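Long-range contact in putative ring-cleaving dioxygenase MhqO (Bacillus subtilis subsp. subtilis, PDB 3OAJ), which probably acts as an iron-dependent extradiol ring-cleavage dioxygenase that may contribute to the breakdown of aromatic compounds: residues 90-102 with 142-154. Numbering follows the deposited sequence.
Sequences GAMAFWEKRLEKF and FGEVTPDVAIKGF
Val149 sets one methyl, CG2, squarely over the Phe94 ring, 3.5 Å from its centroid and only 8° off the normal, a CH-pi contact; its other methyl, CG1, lies against the CB of Ala91. At the edge of the same phenyl ring, in plane, stands CD1 of Trp95. The indole in turn has Phe94 CD2 over one face and Ile151 on the opposite face, with Ile151 CG1 3.9 Å from Trp95 CZ2. At the edge, in the plane of the indole, Trp95 NE1 donates to Val149 O at 2.8 Å, the N-H...O angle 154°, which satisfies the indole N-H and, with both faces covered, probably restrains the ring. The third flat group, the Arg98 guanidinium, is sandwiched between Phe102 CE2 and Val145 CG2, the methyl being 3.8 Å from Arg98 CZ.

These side chains join helix 92-101 to the loop 142-152 that leads into strand 153-160. Strand 79-87, the helix and strands 107-111, 114-120 and 126-131 form a beta-alpha-beta-beta-beta unit, the VOC building block, with Leu99 packed on 114-120; strand 79-87 runs antiparallel to 153-160 where two such units adjoin in the sheet. The site lies away from the metal.

With CG anti to the backbone N (chi1 -179°), Arg98 stretches its chain out from the helix, and NE and NH2 reach the carbonyls of Val29 and Gly28. Two waters sit in plane at the guanidinium edge: one links NH1 to Glu144 OE1, the other NH2 to Glu144 N. Glu144 follows Gly143 in a type II' turn, and its extended chain brings OE2 to Lys101 NZ at 3.1 Å, a salt bridge at the solvent-facing end of the contact. A further water, accepting weakly from Lys101 NZ, donates to Glu144 OE1.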
# COMPACT_ATOMS: atom_id res chain seq x y z
N GLY A 90 -11.34 -14.02 -13.97
CA GLY A 90 -12.53 -14.78 -13.60
C GLY A 90 -12.93 -14.71 -12.15
O GLY A 90 -13.97 -15.23 -11.78
N ALA A 91 -12.13 -14.06 -11.31
CA ALA A 91 -12.41 -14.05 -9.87
C ALA A 91 -13.34 -12.92 -9.40
O ALA A 91 -13.70 -12.88 -8.23
CB ALA A 91 -11.11 -14.02 -9.08
N MET A 92 -13.74 -12.02 -10.30
CA MET A 92 -14.56 -10.87 -9.89
C MET A 92 -15.81 -11.29 -9.10
O MET A 92 -16.09 -10.69 -8.05
CB MET A 92 -14.94 -10.00 -11.09
CG MET A 92 -15.50 -8.65 -10.71
SD MET A 92 -14.35 -7.74 -9.67
CE MET A 92 -13.31 -6.96 -10.91
N ALA A 93 -16.53 -12.30 -9.58
CA ALA A 93 -17.75 -12.77 -8.92
C ALA A 93 -17.51 -13.33 -7.53
O ALA A 93 -18.40 -13.26 -6.68
CB ALA A 93 -18.50 -13.79 -9.78
N PHE A 94 -16.34 -13.93 -7.32
CA PHE A 94 -16.02 -14.42 -5.99
C PHE A 94 -16.04 -13.23 -5.03
O PHE A 94 -16.65 -13.30 -3.97
CB PHE A 94 -14.65 -15.11 -5.95
CG PHE A 94 -14.20 -15.43 -4.55
CD1 PHE A 94 -14.61 -16.60 -3.93
CD2 PHE A 94 -13.38 -14.54 -3.83
CE1 PHE A 94 -14.21 -16.91 -2.64
CE2 PHE A 94 -12.99 -14.85 -2.52
CZ PHE A 94 -13.40 -16.03 -1.92
N TRP A 95 -15.37 -12.14 -5.43
CA TRP A 95 -15.25 -10.96 -4.59
C TRP A 95 -16.54 -10.20 -4.42
O TRP A 95 -16.84 -9.74 -3.31
CB TRP A 95 -14.11 -10.08 -5.13
CG TRP A 95 -12.83 -10.78 -4.86
CD1 TRP A 95 -12.06 -11.49 -5.76
CD2 TRP A 95 -12.21 -10.95 -3.58
NE1 TRP A 95 -10.99 -12.06 -5.11
CE2 TRP A 95 -11.06 -11.76 -3.78
CE3 TRP A 95 -12.52 -10.51 -2.28
CZ2 TRP A 95 -10.20 -12.11 -2.72
CZ3 TRP A 95 -11.68 -10.87 -1.24
CH2 TRP A 95 -10.52 -11.65 -1.46
N GLU A 96 -17.33 -10.11 -5.49
CA GLU A 96 -18.62 -9.43 -5.39
C GLU A 96 -19.53 -10.16 -4.41
O GLU A 96 -20.11 -9.53 -3.51
CB GLU A 96 -19.26 -9.29 -6.76
CG GLU A 96 -18.55 -8.25 -7.62
CD GLU A 96 -18.96 -8.23 -9.08
OE1 GLU A 96 -19.48 -9.24 -9.59
OE2 GLU A 96 -18.71 -7.20 -9.72
N LYS A 97 -19.63 -11.49 -4.55
CA LYS A 97 -20.50 -12.28 -3.65
C LYS A 97 -19.96 -12.25 -2.21
O LYS A 97 -20.74 -12.20 -1.24
CB LYS A 97 -20.70 -13.73 -4.14
CG LYS A 97 -21.41 -13.87 -5.47
CD LYS A 97 -22.82 -13.33 -5.48
CE LYS A 97 -23.51 -13.72 -6.79
NZ LYS A 97 -24.98 -13.58 -6.69
N ARG A 98 -18.64 -12.25 -2.06
CA ARG A 98 -18.03 -12.18 -0.74
C ARG A 98 -18.29 -10.84 -0.07
O ARG A 98 -18.65 -10.79 1.11
CB ARG A 98 -16.54 -12.50 -0.82
CG ARG A 98 -15.81 -12.48 0.52
CD ARG A 98 -14.38 -13.04 0.37
NE ARG A 98 -13.73 -13.19 1.67
CZ ARG A 98 -13.90 -14.23 2.48
NH1 ARG A 98 -14.72 -15.23 2.14
NH2 ARG A 98 -13.26 -14.26 3.65
N LEU A 99 -18.11 -9.73 -0.80
CA LEU A 99 -18.46 -8.42 -0.24
C LEU A 99 -19.93 -8.32 0.19
O LEU A 99 -20.24 -7.74 1.25
CB LEU A 99 -18.10 -7.29 -1.21
CG LEU A 99 -16.60 -7.07 -1.45
CD1 LEU A 99 -16.42 -6.04 -2.54
CD2 LEU A 99 -15.82 -6.67 -0.18
N GLU A 100 -20.81 -8.86 -0.63
CA GLU A 100 -22.23 -8.95 -0.28
C GLU A 100 -22.49 -9.72 1.01
O GLU A 100 -23.25 -9.26 1.81
CB GLU A 100 -23.06 -9.51 -1.44
CG GLU A 100 -24.48 -9.68 -1.11
CD GLU A 100 -25.30 -10.40 -2.17
OE1 GLU A 100 -25.18 -11.64 -2.35
OE2 GLU A 100 -26.16 -9.69 -2.73
N LYS A 101 -21.84 -10.86 1.16
CA LYS A 101 -21.95 -11.72 2.35
C LYS A 101 -21.54 -10.94 3.60
O LYS A 101 -22.14 -11.12 4.68
CB LYS A 101 -21.05 -12.96 2.16
CG LYS A 101 -20.94 -13.94 3.32
CD LYS A 101 -19.84 -14.95 2.99
CE LYS A 101 -19.47 -15.84 4.16
NZ LYS A 101 -18.58 -16.95 3.67
N PHE A 102 -20.54 -10.07 3.45
CA PHE A 102 -20.06 -9.26 4.57
C PHE A 102 -20.72 -7.89 4.69
O PHE A 102 -20.25 -7.06 5.47
CB PHE A 102 -18.53 -9.16 4.54
CG PHE A 102 -17.84 -10.43 4.93
CD1 PHE A 102 -17.87 -10.89 6.26
CD2 PHE A 102 -17.18 -11.20 3.98
CE1 PHE A 102 -17.24 -12.07 6.62
CE2 PHE A 102 -16.54 -12.40 4.33
CZ PHE A 102 -16.57 -12.83 5.65
N PHE A 142 -6.95 -18.53 3.38
CA PHE A 142 -7.52 -18.01 4.63
C PHE A 142 -9.02 -17.94 4.47
O PHE A 142 -9.53 -17.20 3.62
CB PHE A 142 -6.93 -16.63 4.96
CG PHE A 142 -7.14 -16.20 6.39
CD1 PHE A 142 -6.35 -16.73 7.42
CD2 PHE A 142 -8.09 -15.24 6.71
CE1 PHE A 142 -6.53 -16.32 8.74
CE2 PHE A 142 -8.29 -14.83 8.04
CZ PHE A 142 -7.50 -15.37 9.05
N GLY A 143 -9.73 -18.72 5.27
CA GLY A 143 -11.17 -18.87 5.11
C GLY A 143 -11.48 -19.49 3.75
O GLY A 143 -10.87 -20.49 3.37
N GLU A 144 -12.41 -18.87 3.02
CA GLU A 144 -12.79 -19.34 1.69
C GLU A 144 -11.86 -18.80 0.59
O GLU A 144 -12.02 -19.14 -0.58
CB GLU A 144 -14.24 -18.95 1.38
CG GLU A 144 -15.30 -19.76 2.13
CD GLU A 144 -16.73 -19.37 1.78
OE1 GLU A 144 -16.96 -18.74 0.71
OE2 GLU A 144 -17.64 -19.70 2.57
N VAL A 145 -10.88 -17.98 0.96
CA VAL A 145 -10.00 -17.37 -0.05
C VAL A 145 -8.90 -18.36 -0.43
O VAL A 145 -8.08 -18.75 0.40
CB VAL A 145 -9.41 -16.01 0.42
CG1 VAL A 145 -8.61 -15.33 -0.71
CG2 VAL A 145 -10.51 -15.07 0.89
N THR A 146 -8.91 -18.77 -1.70
CA THR A 146 -8.02 -19.80 -2.23
C THR A 146 -7.21 -19.22 -3.41
O THR A 146 -7.56 -18.18 -3.94
CB THR A 146 -8.84 -21.03 -2.70
OG1 THR A 146 -9.89 -20.58 -3.54
CG2 THR A 146 -9.47 -21.76 -1.53
N PRO A 147 -6.11 -19.89 -3.82
CA PRO A 147 -5.20 -19.26 -4.78
C PRO A 147 -5.83 -18.88 -6.12
O PRO A 147 -5.34 -17.97 -6.80
CB PRO A 147 -4.10 -20.33 -4.96
CG PRO A 147 -4.12 -21.08 -3.68
CD PRO A 147 -5.57 -21.15 -3.28
N ASP A 148 -6.93 -19.54 -6.48
CA ASP A 148 -7.59 -19.29 -7.76
C ASP A 148 -8.34 -17.96 -7.75
O ASP A 148 -8.68 -17.44 -8.81
CB ASP A 148 -8.48 -20.48 -8.18
CG ASP A 148 -9.57 -20.79 -7.17
OD1 ASP A 148 -9.46 -20.36 -6.01
OD2 ASP A 148 -10.54 -21.49 -7.52
N VAL A 149 -8.56 -17.41 -6.56
CA VAL A 149 -9.27 -16.13 -6.39
C VAL A 149 -8.52 -15.08 -5.56
O VAL A 149 -8.91 -13.92 -5.56
CB VAL A 149 -10.71 -16.31 -5.78
CG1 VAL A 149 -11.60 -17.12 -6.71
CG2 VAL A 149 -10.67 -16.95 -4.39
N ALA A 150 -7.45 -15.47 -4.86
CA ALA A 150 -6.81 -14.58 -3.89
C ALA A 150 -6.23 -13.33 -4.54
O ALA A 150 -5.77 -13.37 -5.70
CB ALA A 150 -5.74 -15.32 -3.13
N ILE A 151 -6.25 -12.23 -3.79
CA ILE A 151 -5.60 -10.99 -4.20
C ILE A 151 -4.11 -11.23 -4.37
O ILE A 151 -3.42 -11.66 -3.43
CB ILE A 151 -5.90 -9.86 -3.19
CG1 ILE A 151 -7.39 -9.51 -3.26
CG2 ILE A 151 -5.01 -8.64 -3.45
CD1 ILE A 151 -7.87 -8.67 -2.09
N LYS A 152 -3.61 -10.96 -5.57
CA LYS A 152 -2.20 -11.22 -5.91
C LYS A 152 -1.25 -10.10 -5.48
O LYS A 152 -0.03 -10.27 -5.43
CB LYS A 152 -2.09 -11.46 -7.41
CG LYS A 152 -2.98 -12.62 -7.87
CD LYS A 152 -2.64 -13.13 -9.26
CE LYS A 152 -3.10 -12.17 -10.34
NZ LYS A 152 -2.71 -12.66 -11.70
N GLY A 153 -1.81 -8.94 -5.16
CA GLY A 153 -1.01 -7.78 -4.75
C GLY A 153 -1.76 -6.54 -5.21
O GLY A 153 -2.95 -6.62 -5.52
N PHE A 154 -1.08 -5.39 -5.24
CA PHE A 154 -1.68 -4.20 -5.83
C PHE A 154 -1.74 -4.34 -7.33
O PHE A 154 -0.79 -4.83 -7.95
CB PHE A 154 -0.87 -2.94 -5.52
CG PHE A 154 -0.74 -2.64 -4.07
CD1 PHE A 154 -1.87 -2.51 -3.27
CD2 PHE A 154 0.52 -2.52 -3.48
CE1 PHE A 154 -1.74 -2.24 -1.92
CE2 PHE A 154 0.66 -2.26 -2.13
CZ PHE A 154 -0.48 -2.11 -1.34
O HOH W 1 -16.51 -15.98 0.04
O HOH W 2 -13.80 -16.87 4.92
O HOH W 3 -19.71 -17.91 0.64